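Local coordinates for protein truncated hemoglobin from geobacillus stearothermophilus (Geobacillus stearothermophilus, PDB 2BKM) that binds haem and molecular oxygen as a truncated haemoglobin, and is probably involved in oxygen storage or transport, at residues L71-A85 / L115-L127. Residues are numbered along the deposited sequence; the frame is centred on the assembly and turned at random.
Sequences LRARHLRFEITPKRA and LTAHHMVNTPDHL. With HEM (protoporphyrin IX containing Fe), chain D.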
loop_
_atom_site.group_PDB
_atom_site.type_symbol
_atom_site.label_atom_id
_atom_site.label_comp_id
_atom_site.label_asym_id
_atom_site.label_seq_id
_atom_site.Cartn_x
_atom_site.Cartn_y
_atom_site.Cartn_z
ATOM N N LEU A 71 11.377 3.992 1.365
ATOM C CA LEU A 71 10.109 4.001 2.061
ATOM C C LEU A 71 10.319 3.893 3.544
ATOM O O LEU A 71 9.667 4.576 4.298
ATOM C CB LEU A 71 9.231 2.846 1.617
ATOM C CG LEU A 71 8.361 2.967 0.373
ATOM C CD1 LEU A 71 7.416 1.777 0.476
ATOM C CD2 LEU A 71 7.606 4.254 0.258
ATOM N N ARG A 72 11.231 3.036 3.987
ATOM C CA ARG A 72 11.393 2.913 5.427
ATOM C C ARG A 72 11.773 4.267 6.019
ATOM O O ARG A 72 11.220 4.679 7.055
ATOM C CB ARG A 72 12.419 1.875 5.819
ATOM C CG ARG A 72 12.461 1.751 7.351
ATOM C CD ARG A 72 13.357 0.691 7.811
ATOM N NE ARG A 72 13.682 0.976 9.214
ATOM C CZ ARG A 72 12.926 0.664 10.268
ATOM N NH1 ARG A 72 13.345 1.005 11.496
ATOM N NH2 ARG A 72 11.777 -0.010 10.132
ATOM N N ALA A 73 12.707 4.956 5.369
ATOM C CA ALA A 73 13.131 6.258 5.865
ATOM C C ALA A 73 11.994 7.246 5.908
ATOM O O ALA A 73 11.872 8.009 6.856
ATOM C CB ALA A 73 14.257 6.794 5.008
ATOM N N ARG A 74 11.156 7.264 4.875
ATOM C CA ARG A 74 10.057 8.187 4.848
ATOM C C ARG A 74 9.068 7.892 5.956
ATOM O O ARG A 74 8.342 8.787 6.372
ATOM C CB ARG A 74 9.364 8.108 3.490
ATOM C CG ARG A 74 10.240 8.553 2.330
ATOM C CD ARG A 74 9.402 8.686 1.061
ATOM N NE ARG A 74 10.221 8.911 -0.142
ATOM C CZ ARG A 74 10.429 10.100 -0.705
ATOM N NH1 ARG A 74 9.878 11.202 -0.195
ATOM N NH2 ARG A 74 11.165 10.168 -1.807
ATOM N N HIS A 75 8.995 6.626 6.354
ATOM C CA HIS A 75 8.044 6.223 7.371
ATOM C C HIS A 75 8.549 6.400 8.777
ATOM O O HIS A 75 7.765 6.272 9.710
ATOM C CB HIS A 75 7.570 4.795 7.124
ATOM C CG HIS A 75 6.573 4.692 6.003
ATOM N ND1 HIS A 75 6.961 4.692 4.684
ATOM C CD2 HIS A 75 5.227 4.562 6.006
ATOM C CE1 HIS A 75 5.890 4.566 3.912
ATOM N NE2 HIS A 75 4.827 4.519 4.685
ATOM N N LEU A 76 9.842 6.727 8.914
ATOM C CA LEU A 76 10.370 7.030 10.249
ATOM C C LEU A 76 9.729 8.274 10.852
ATOM O O LEU A 76 9.806 8.489 12.057
ATOM C CB LEU A 76 11.886 7.220 10.188
ATOM C CG LEU A 76 12.609 5.927 9.854
ATOM C CD1 LEU A 76 14.128 6.229 9.540
ATOM C CD2 LEU A 76 12.442 4.841 10.863
ATOM N N ARG A 77 9.091 9.076 10.002
ATOM C CA ARG A 77 8.369 10.252 10.415
ATOM C C ARG A 77 7.102 9.929 11.236
ATOM O O ARG A 77 6.440 10.811 11.779
ATOM C CB ARG A 77 7.918 10.969 9.149
ATOM C CG ARG A 77 7.508 12.391 9.415
ATOM C CD ARG A 77 7.407 13.154 8.093
ATOM N NE ARG A 77 8.630 13.019 7.297
ATOM C CZ ARG A 77 8.833 13.605 6.120
ATOM N NH1 ARG A 77 7.893 14.368 5.576
ATOM N NH2 ARG A 77 9.985 13.410 5.485
ATOM N N PHE A 78 6.730 8.644 11.286
ATOM C CA PHE A 78 5.492 8.239 11.934
ATOM C C PHE A 78 5.773 7.066 12.850
ATOM O O PHE A 78 6.719 6.295 12.651
ATOM C CB PHE A 78 4.426 7.773 10.909
ATOM C CG PHE A 78 4.285 8.696 9.767
ATOM C CD1 PHE A 78 4.835 8.383 8.518
ATOM C CD2 PHE A 78 3.638 9.923 9.944
ATOM C CE1 PHE A 78 4.713 9.279 7.461
ATOM C CE2 PHE A 78 3.516 10.810 8.882
ATOM C CZ PHE A 78 4.050 10.478 7.667
ATOM N N GLU A 79 4.929 6.917 13.849
ATOM C CA GLU A 79 5.020 5.746 14.715
ATOM C C GLU A 79 4.259 4.598 14.055
ATOM O O GLU A 79 3.008 4.608 14.000
ATOM C CB GLU A 79 4.384 6.045 16.072
ATOM C CG GLU A 79 4.351 4.843 16.989
ATOM C CD GLU A 79 3.828 5.162 18.364
ATOM O OE1 GLU A 79 4.653 5.572 19.207
ATOM O OE2 GLU A 79 2.611 4.995 18.563
ATOM N N ILE A 80 5.003 3.644 13.539
ATOM C CA ILE A 80 4.409 2.470 12.886
ATOM C C ILE A 80 4.669 1.281 13.787
ATOM O O ILE A 80 5.720 0.667 13.805
ATOM C CB ILE A 80 4.992 2.267 11.517
ATOM C CG1 ILE A 80 4.800 3.553 10.689
ATOM C CG2 ILE A 80 4.284 1.073 10.825
ATOM C CD1 ILE A 80 5.209 3.436 9.267
ATOM N N THR A 81 3.670 0.981 14.575
ATOM C CA THR A 81 3.686 -0.196 15.423
ATOM C C THR A 81 3.195 -1.411 14.615
ATOM O O THR A 81 2.610 -1.234 13.556
ATOM C CB THR A 81 2.701 -0.003 16.542
ATOM O OG1 THR A 81 1.448 0.317 15.951
ATOM C CG2 THR A 81 3.184 1.169 17.497
ATOM N N PRO A 82 3.456 -2.622 15.113
ATOM C CA PRO A 82 2.848 -3.785 14.468
ATOM C C PRO A 82 1.323 -3.633 14.346
ATOM O O PRO A 82 0.769 -3.956 13.284
ATOM C CB PRO A 82 3.230 -4.917 15.387
ATOM C CG PRO A 82 4.598 -4.438 15.915
ATOM C CD PRO A 82 4.365 -3.014 16.197
ATOM N N LYS A 83 0.648 -3.091 15.357
ATOM C CA LYS A 83 -0.788 -2.913 15.266
ATOM C C LYS A 83 -1.135 -2.037 14.087
ATOM O O LYS A 83 -2.113 -2.297 13.381
ATOM C CB LYS A 83 -1.350 -2.360 16.580
ATOM C CG LYS A 83 -2.858 -2.205 16.592
ATOM C CD LYS A 83 -3.360 -1.704 17.946
ATOM C CE LYS A 83 -4.834 -1.422 17.835
ATOM N NZ LYS A 83 -5.559 -2.715 17.801
ATOM N N ARG A 84 -0.373 -0.962 13.867
ATOM C CA ARG A 84 -0.675 -0.089 12.763
ATOM C C ARG A 84 -0.393 -0.783 11.437
ATOM O O ARG A 84 -1.114 -0.552 10.472
ATOM C CB ARG A 84 0.058 1.254 12.882
ATOM C CG ARG A 84 -0.659 2.148 13.886
ATOM C CD ARG A 84 -0.013 3.521 13.922
ATOM N NE ARG A 84 -0.921 4.437 14.608
ATOM C CZ ARG A 84 -0.519 5.550 15.208
ATOM N NH1 ARG A 84 -1.420 6.326 15.771
ATOM N NH2 ARG A 84 0.773 5.897 15.196
ATOM N N ALA A 85 0.687 -1.547 11.388
ATOM C CA ALA A 85 0.948 -2.330 10.171
ATOM C C ALA A 85 -0.189 -3.296 9.910
ATOM O O ALA A 85 -0.635 -3.417 8.743
ATOM C CB ALA A 85 2.254 -3.064 10.258
ATOM N N LEU A 115 5.531 -7.979 3.488
ATOM C CA LEU A 115 6.956 -7.797 3.768
ATOM C C LEU A 115 7.313 -6.316 3.872
ATOM O O LEU A 115 8.039 -5.899 4.781
ATOM C CB LEU A 115 7.805 -8.509 2.717
ATOM C CG LEU A 115 7.661 -10.033 2.669
ATOM C CD1 LEU A 115 8.540 -10.608 3.815
ATOM C CD2 LEU A 115 6.299 -10.578 2.803
ATOM N N THR A 116 6.813 -5.506 2.954
ATOM C CA THR A 116 7.126 -4.055 2.996
ATOM C C THR A 116 6.571 -3.471 4.278
ATOM O O THR A 116 7.252 -2.711 4.964
ATOM C CB THR A 116 6.577 -3.373 1.759
ATOM O OG1 THR A 116 7.181 -4.033 0.629
ATOM C CG2 THR A 116 6.964 -1.875 1.781
ATOM N N ALA A 117 5.342 -3.837 4.644
ATOM C CA ALA A 117 4.735 -3.291 5.855
ATOM C C ALA A 117 5.591 -3.689 7.058
ATOM O O ALA A 117 5.810 -2.864 7.974
ATOM C CB ALA A 117 3.293 -3.790 5.997
ATOM N N HIS A 118 6.074 -4.916 7.070
ATOM C CA HIS A 118 6.896 -5.371 8.181
ATOM C C HIS A 118 8.149 -4.496 8.218
ATOM O O HIS A 118 8.597 -4.118 9.295
ATOM C CB HIS A 118 7.302 -6.836 7.978
ATOM C CG HIS A 118 8.360 -7.286 8.935
ATOM N ND1 HIS A 118 9.667 -7.519 8.553
ATOM C CD2 HIS A 118 8.290 -7.555 10.256
ATOM C CE1 HIS A 118 10.360 -7.903 9.608
ATOM N NE2 HIS A 118 9.555 -7.925 10.652
ATOM N N HIS A 119 8.730 -4.210 7.063
ATOM C CA HIS A 119 9.929 -3.361 7.011
ATOM C C HIS A 119 9.619 -1.951 7.506
ATOM O O HIS A 119 10.549 -1.233 7.955
ATOM C CB HIS A 119 10.471 -3.248 5.579
ATOM C CG HIS A 119 11.054 -4.500 5.020
ATOM N ND1 HIS A 119 11.105 -4.731 3.658
ATOM C CD2 HIS A 119 11.649 -5.564 5.609
ATOM C CE1 HIS A 119 11.681 -5.903 3.434
ATOM N NE2 HIS A 119 12.021 -6.426 4.603
ATOM N N MET A 120 8.369 -1.500 7.384
ATOM C CA MET A 120 8.043 -0.130 7.792
ATOM C C MET A 120 7.928 -0.041 9.311
ATOM O O MET A 120 8.095 1.042 9.875
ATOM C CB MET A 120 6.728 0.358 7.157
ATOM C CG MET A 120 6.699 0.436 5.643
ATOM S SD MET A 120 8.039 1.431 5.002
ATOM C CE MET A 120 9.178 0.177 4.530
ATOM N N VAL A 121 7.563 -1.141 9.961
ATOM C CA VAL A 121 7.337 -1.111 11.412
ATOM C C VAL A 121 8.572 -0.566 12.103
ATOM O O VAL A 121 9.668 -0.958 11.788
ATOM C CB VAL A 121 7.026 -2.531 11.921
ATOM C CG1 VAL A 121 7.083 -2.640 13.462
ATOM C CG2 VAL A 121 5.658 -2.908 11.440
ATOM N N ASN A 122 8.370 0.350 13.052
ATOM C CA ASN A 122 9.524 1.058 13.605
ATOM C C ASN A 122 9.363 1.345 15.065
ATOM O O ASN A 122 10.204 2.037 15.614
ATOM C CB ASN A 122 9.780 2.325 12.785
ATOM C CG ASN A 122 8.592 3.291 12.823
ATOM O OD1 ASN A 122 7.829 3.307 13.793
ATOM N ND2 ASN A 122 8.421 4.122 11.797
ATOM N N THR A 123 8.357 0.787 15.696
ATOM C CA THR A 123 8.135 1.068 17.098
ATOM C C THR A 123 7.453 -0.152 17.695
ATOM O O THR A 123 6.557 -0.724 17.071
ATOM C CB THR A 123 7.158 2.231 17.221
ATOM O OG1 THR A 123 7.635 3.392 16.510
ATOM C CG2 THR A 123 6.949 2.623 18.700
ATOM N N PRO A 124 7.816 -0.534 18.924
ATOM C CA PRO A 124 7.109 -1.625 19.587
ATOM C C PRO A 124 5.644 -1.299 19.828
ATOM O O PRO A 124 5.249 -0.159 20.003
ATOM C CB PRO A 124 7.849 -1.786 20.934
ATOM C CG PRO A 124 9.247 -1.179 20.666
ATOM C CD PRO A 124 8.945 -0.031 19.744
ATOM N N ASP A 125 4.811 -2.330 19.859
ATOM C CA ASP A 125 3.401 -2.110 20.173
ATOM C C ASP A 125 3.175 -1.528 21.552
ATOM O O ASP A 125 3.962 -1.795 22.481
ATOM C CB ASP A 125 2.616 -3.437 20.102
ATOM C CG ASP A 125 1.976 -3.691 18.742
ATOM O OD1 ASP A 125 1.802 -4.892 18.418
ATOM O OD2 ASP A 125 1.612 -2.722 18.071
ATOM N N HIS A 126 2.049 -0.832 21.688
ATOM C CA HIS A 126 1.558 -0.345 22.976
ATOM C C HIS A 126 0.746 -1.403 23.676
ATOM O O HIS A 126 -0.313 -1.791 23.211
ATOM C CB HIS A 126 0.705 0.872 22.733
ATOM C CG HIS A 126 1.487 1.977 22.124
ATOM N ND1 HIS A 126 1.138 2.603 20.945
ATOM C CD2 HIS A 126 2.644 2.552 22.528
ATOM C CE1 HIS A 126 2.040 3.528 20.660
ATOM N NE2 HIS A 126 2.967 3.512 21.600
ATOM N N LEU A 127 1.273 -1.884 24.790
ATOM C CA LEU A 127 0.587 -2.884 25.588
ATOM C C LEU A 127 0.278 -2.270 26.952
ATOM O O LEU A 127 0.973 -1.351 27.389
ATOM C CB LEU A 127 1.446 -4.161 25.681
ATOM C CG LEU A 127 1.822 -4.837 24.341
ATOM C CD1 LEU A 127 2.775 -6.035 24.551
ATOM C CD2 LEU A 127 0.613 -5.251 23.484
HETATM C CHA HEM D . 3.351 7.628 3.115
HETATM C CHB HEM D . 1.577 5.366 6.976
HETATM C CHC HEM D . 2.965 1.156 5.016
HETATM C CHD HEM D . 3.738 3.378 0.831
HETATM C C1A HEM D . 2.724 7.338 4.294
HETATM C C2A HEM D . 2.191 8.351 5.179
HETATM C C3A HEM D . 1.702 7.722 6.246
HETATM C C4A HEM D . 1.917 6.310 6.066
HETATM C CMA HEM D . 1.013 8.382 7.455
HETATM C CAA HEM D . 2.176 9.864 4.901
HETATM C CBA HEM D . 1.173 10.157 3.801
HETATM C CGA HEM D . 1.320 11.541 3.200
HETATM O O1A HEM D . 2.127 12.395 3.697
HETATM O O2A HEM D . 0.647 11.810 2.172
HETATM C C1B HEM D . 1.849 4.042 6.788
HETATM C C2B HEM D . 1.627 3.000 7.769
HETATM C C3B HEM D . 2.040 1.857 7.233
HETATM C C4B HEM D . 2.525 2.087 5.893
HETATM C CMB HEM D . 0.993 3.183 9.165
HETATM C CAB HEM D . 1.981 0.500 7.916
HETATM C CBB HEM D . 2.886 -0.460 7.692
HETATM C C1C HEM D . 3.212 1.371 3.677
HETATM C C2C HEM D . 3.387 0.347 2.676
HETATM C C3C HEM D . 3.606 1.010 1.532
HETATM C C4C HEM D . 3.557 2.427 1.786
HETATM C CMC HEM D . 3.332 -1.194 2.896
HETATM C CAC HEM D . 3.814 0.456 0.113
HETATM C CBC HEM D . 3.965 -0.823 -0.198
HETATM C C1D HEM D . 3.741 4.713 1.081
HETATM C C2D HEM D . 4.102 5.705 0.099
HETATM C C3D HEM D . 3.995 7.004 0.813
HETATM C C4D HEM D . 3.620 6.683 2.168
HETATM C CMD HEM D . 4.470 5.460 -1.371
HETATM C CAD HEM D . 4.262 8.377 0.227
HETATM C CBD HEM D . 5.691 8.809 0.584
HETATM C CGD HEM D . 5.836 10.234 0.104
HETATM O O1D HEM D . 5.371 11.193 0.805
HETATM O O2D HEM D . 6.363 10.382 -1.031
HETATM N NA HEM D . 2.539 6.104 4.878
HETATM N NB HEM D . 2.397 3.436 5.676
HETATM N NC HEM D . 3.296 2.617 3.104
HETATM N ND HEM D . 3.458 5.332 2.284
HETATM FE FE HEM D . 2.943 4.373 3.987
HETATM O O HOH W 1 9.698 3.303 9.360
#
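Met120 bends at chi2 (-55°) and again at chi3, and this brings its CG and sulfur over one face of the His75 ring. SD lies 3.8 Å from the centroid of that ring, a Met-aromatic contact. The methyl CE continues to the backbone of Arg72. Asn122 has its CG between the backbone N and the carbonyl carbon (chi1 61°), which turns the amide into the loop that carries Phe78 and Ile80. There ND2 donates to Phe78 O at 2.9 Å, almost in line with the carbonyl bond. OD1 accepts from Ile80 N, 2.9 Å away, and from Thr123 OG1 on the opposite face of the amide. Replacing Asn122 by an alanine removes the amide, and would probably leave Phe78 O without its side-chain donor and Ile80 N without its acceptor. A water accepts from Asn122 ND2 and donates to Arg72 O and Met120 O. The backbone pairs as well: Asn122 N donates to Ile80 O at 2.8 Å.

This is the proximal side of the haem pocket in a truncated globin. The loop joins helix 71-75 to helix 82-98, and helix 104-120 packs beside both. His75 NE2 binds the haem iron at 2.0 Å. Its ND1 donates to Leu71 O in the ring plane, which should fix the ring's rotation and may add imidazolate character. Ile80, Ala85 and Ala117 also touch the porphyrin.

Arg72 reaches over the end of helix 104-120. Its NH2 donates to both His119 O and Val121 O, each close to the guanidinium plane. Val121 CG2 meets Ala85 CB at 3.6 Å. At the start of helix 82-98, Thr81 is the N-cap residue, and its OG1 accepts from Arg84 N. Asp125 OD2 takes Lys83 N on its syn lone pair, at 2.9 Å.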